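PDB 6JH5: LamCAT from Aquimarina, which probably hydrolyses the beta-1,3-glucan laminarin, as a laminarinase of glycoside hydrolase family 16 from a marine bacterium. Local coordinates for residues 90-95 with 216-221. Sequence-based numbering, arbitrary orientation.
Sequences PSFMGS and NNAFPA
The F92 ring is sandwiched between A218 CB on one face and S95 CB on the other, while P90 CB lies in plane at its edge. A218 CB stands 3.7 Å from the F92 ring centroid and 28° off the normal, which meets the geometry of a CH-pi contact. A218 CB is displaced toward the rim and comes 3.3 Å from F92 CG, a tight approach. On the opposite face S95 CB sits over the ring centre, 3.4 Å above the F92 ring plane. F92 also presents its edge to the face of F219: the centroids are 5.3 Å apart and the planes inclined at 71°, a T-shaped pair in which F92 CE2 comes 3.8 Å from F219 CZ. With CG placed between the backbone N and the carbonyl carbon (chi1 64°), the F92 ring folds back over S95. F92 to S95 form a type II beta turn, and F92 O accepts hydrogen bonds from both S95 N and S95 OG, the hydroxyl bond being 2.8 Å long and lying in the carbonyl plane on a lone pair. In the concanavalin-like beta fold of family 16, the contact joins the loop leading into strand 95-103 to the loop that enters strand 221-232; I205 of strand 197-205 also touches both phenylalanines. Were F92 an alanine, a gap would probably open between the loops, leaving F219 without its edge-on partner and A218 CB without a ring to rest on. A221 CB meets F92 CE1 at 3.5 Å and P90 CG at 3.9 Å, and no hydrogen bond crosses between 90-95 and 216-221.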
ATOM      1  N   PRO A  90     -11.584  -6.929   0.265  1.00 14.70           N
ATOM      2  CA  PRO A  90     -12.388  -7.752   1.143  1.00 15.13           C
ATOM      3  C   PRO A  90     -12.385  -7.171   2.563  1.00 15.68           C
ATOM      4  O   PRO A  90     -11.576  -6.400   2.902  1.00 17.53           O
ATOM      5  CB  PRO A  90     -11.701  -9.116   1.188  1.00 18.56           C
ATOM      6  CG  PRO A  90     -10.479  -8.990   0.355  1.00 16.65           C
ATOM      7  CD  PRO A  90     -10.306  -7.539  -0.046  1.00 14.71           C
ATOM      8  N   SER A  91     -13.346  -7.617   3.349  1.00 15.52           N
ATOM      9  CA  SER A  91     -13.471  -7.182   4.750  1.00 14.80           C
ATOM     10  C   SER A  91     -13.703  -8.447   5.577  1.00 15.01           C
ATOM     11  O   SER A  91     -14.756  -9.012   5.508  1.00 17.32           O
ATOM     12  CB  SER A  91     -14.608  -6.203   4.848  1.00 18.86           C
ATOM     13  OG  SER A  91     -14.842  -5.811   6.183  1.00 22.35           O
ATOM     14  N   PHE A  92     -12.674  -8.892   6.274  1.00 13.90           N
ATOM     15  CA  PHE A  92     -12.792 -10.105   7.107  1.00 13.72           C
ATOM     16  C   PHE A  92     -11.712 -10.081   8.184  1.00 14.38           C
ATOM     17  O   PHE A  92     -10.715  -9.453   8.009  1.00 13.59           O
ATOM     18  CB  PHE A  92     -12.711 -11.384   6.274  1.00 14.43           C
ATOM     19  CG  PHE A  92     -11.411 -11.624   5.558  1.00 13.89           C
ATOM     20  CD1 PHE A  92     -11.222 -11.166   4.271  1.00 14.54           C
ATOM     21  CD2 PHE A  92     -10.402 -12.331   6.170  1.00 13.74           C
ATOM     22  CE1 PHE A  92     -10.032 -11.416   3.619  1.00 14.44           C
ATOM     23  CE2 PHE A  92      -9.214 -12.577   5.516  1.00 14.80           C
ATOM     24  CZ  PHE A  92      -9.043 -12.129   4.237  1.00 15.68           C
ATOM     25  N   MET A  93     -11.937 -10.834   9.250  1.00 14.20           N
ATOM     26  CA  MET A  93     -10.943 -10.842  10.346  1.00 13.96           C
ATOM     27  C   MET A  93      -9.607 -11.418   9.858  1.00 13.94           C
ATOM     28  O   MET A  93      -9.570 -12.489   9.333  1.00 13.85           O
ATOM     29  CB  MET A  93     -11.486 -11.629  11.543  1.00 14.25           C
ATOM     30  CG  MET A  93     -12.703 -10.988  12.181  1.00 17.47           C
ATOM     31  SD  MET A  93     -12.462  -9.281  12.771  1.00 21.01           S
ATOM     32  CE  MET A  93     -11.033  -9.568  13.813  1.00 21.10           C
ATOM     33  N   GLY A  94      -8.548 -10.653  10.100  1.00 13.70           N
ATOM     34  CA  GLY A  94      -7.170 -11.007   9.721  1.00 14.42           C
ATOM     35  C   GLY A  94      -6.706 -10.369   8.424  1.00 14.41           C
ATOM     36  O   GLY A  94      -5.546 -10.390   8.166  1.00 15.17           O
ATOM     37  N   SER A  95      -7.625  -9.787   7.683  1.00 13.26           N
ATOM     38  CA  SER A  95      -7.257  -9.189   6.381  1.00 13.45           C
ATOM     39  C   SER A  95      -6.442  -7.904   6.556  1.00 13.31           C
ATOM     40  O   SER A  95      -6.710  -7.161   7.446  1.00 12.74           O
ATOM     41  CB  SER A  95      -8.478  -8.938   5.550  1.00 14.10           C
ATOM     42  OG  SER A  95      -9.264  -7.940   6.127  1.00 14.67           O
ATOM     43  N   ASN A 216     -11.200 -18.041   8.521  1.00 15.12           N
ATOM     44  CA  ASN A 216     -10.788 -19.025   7.489  1.00 13.24           C
ATOM     45  C   ASN A 216     -11.916 -19.293   6.505  1.00 16.19           C
ATOM     46  O   ASN A 216     -11.672 -19.897   5.504  1.00 17.70           O
ATOM     47  CB  ASN A 216     -10.206 -20.288   8.099  1.00 15.74           C
ATOM     48  CG  ASN A 216      -8.850 -20.010   8.701  1.00 19.06           C
ATOM     49  OD1 ASN A 216      -8.034 -19.358   8.100  1.00 18.11           O
ATOM     50  ND2 ASN A 216      -8.661 -20.449   9.923  1.00 22.26           N
ATOM     51  N   ASN A 217     -13.089 -18.761   6.791  1.00 14.86           N
ATOM     52  CA  ASN A 217     -14.234 -18.946   5.876  1.00 14.44           C
ATOM     53  C   ASN A 217     -14.315 -17.767   4.906  1.00 15.03           C
ATOM     54  O   ASN A 217     -15.260 -17.704   4.164  1.00 14.61           O
ATOM     55  CB  ASN A 217     -15.543 -19.138   6.632  1.00 15.06           C
ATOM     56  CG  ASN A 217     -15.653 -20.512   7.242  1.00 17.74           C
ATOM     57  OD1 ASN A 217     -15.928 -20.656   8.420  1.00 27.89           O
ATOM     58  ND2 ASN A 217     -15.408 -21.519   6.459  1.00 17.71           N
ATOM     59  N   ALA A 218     -13.321 -16.886   4.944  1.00 13.61           N
ATOM     60  CA  ALA A 218     -13.294 -15.738   4.017  1.00 13.76           C
ATOM     61  C   ALA A 218     -12.369 -16.025   2.820  1.00 15.72           C
ATOM     62  O   ALA A 218     -12.159 -15.143   2.035  1.00 18.13           O
ATOM     63  CB  ALA A 218     -12.848 -14.522   4.772  1.00 14.29           C
ATOM     64  N   PHE A 219     -11.869 -17.248   2.704  1.00 14.06           N
ATOM     65  CA  PHE A 219     -10.932 -17.620   1.618  1.00 15.82           C
ATOM     66  C   PHE A 219     -11.650 -18.447   0.561  1.00 18.07           C
ATOM     67  O   PHE A 219     -12.407 -19.293   0.929  1.00 17.99           O
ATOM     68  CB  PHE A 219      -9.707 -18.334   2.187  1.00 15.84           C
ATOM     69  CG  PHE A 219      -8.898 -17.449   3.092  1.00 15.76           C
ATOM     70  CD1 PHE A 219      -9.157 -17.376   4.440  1.00 15.26           C
ATOM     71  CD2 PHE A 219      -7.884 -16.675   2.579  1.00 16.80           C
ATOM     72  CE1 PHE A 219      -8.423 -16.538   5.256  1.00 16.09           C
ATOM     73  CE2 PHE A 219      -7.148 -15.841   3.397  1.00 16.48           C
ATOM     74  CZ  PHE A 219      -7.415 -15.779   4.735  1.00 14.68           C
ATOM     75  N   PRO A 220     -11.398 -18.240  -0.741  1.00 18.04           N
ATOM     76  CA  PRO A 220     -10.486 -17.208  -1.244  1.00 18.07           C
ATOM     77  C   PRO A 220     -11.023 -15.770  -1.183  1.00 18.60           C
ATOM     78  O   PRO A 220     -12.170 -15.565  -1.330  1.00 17.95           O
ATOM     79  CB  PRO A 220     -10.253 -17.654  -2.693  1.00 18.60           C
ATOM     80  CG  PRO A 220     -11.564 -18.277  -3.063  1.00 18.92           C
ATOM     81  CD  PRO A 220     -11.935 -19.055  -1.817  1.00 18.63           C
ATOM     82  N   ALA A 221     -10.117 -14.813  -0.999  1.00 16.96           N
ATOM     83  CA  ALA A 221     -10.526 -13.406  -0.860  1.00 17.04           C
ATOM     84  C   ALA A 221      -9.878 -12.588  -1.977  1.00 16.55           C
ATOM     85  O   ALA A 221      -8.726 -12.769  -2.206  1.00 17.27           O
ATOM     86  CB  ALA A 221     -10.106 -12.916   0.494  1.00 20.03           C
TER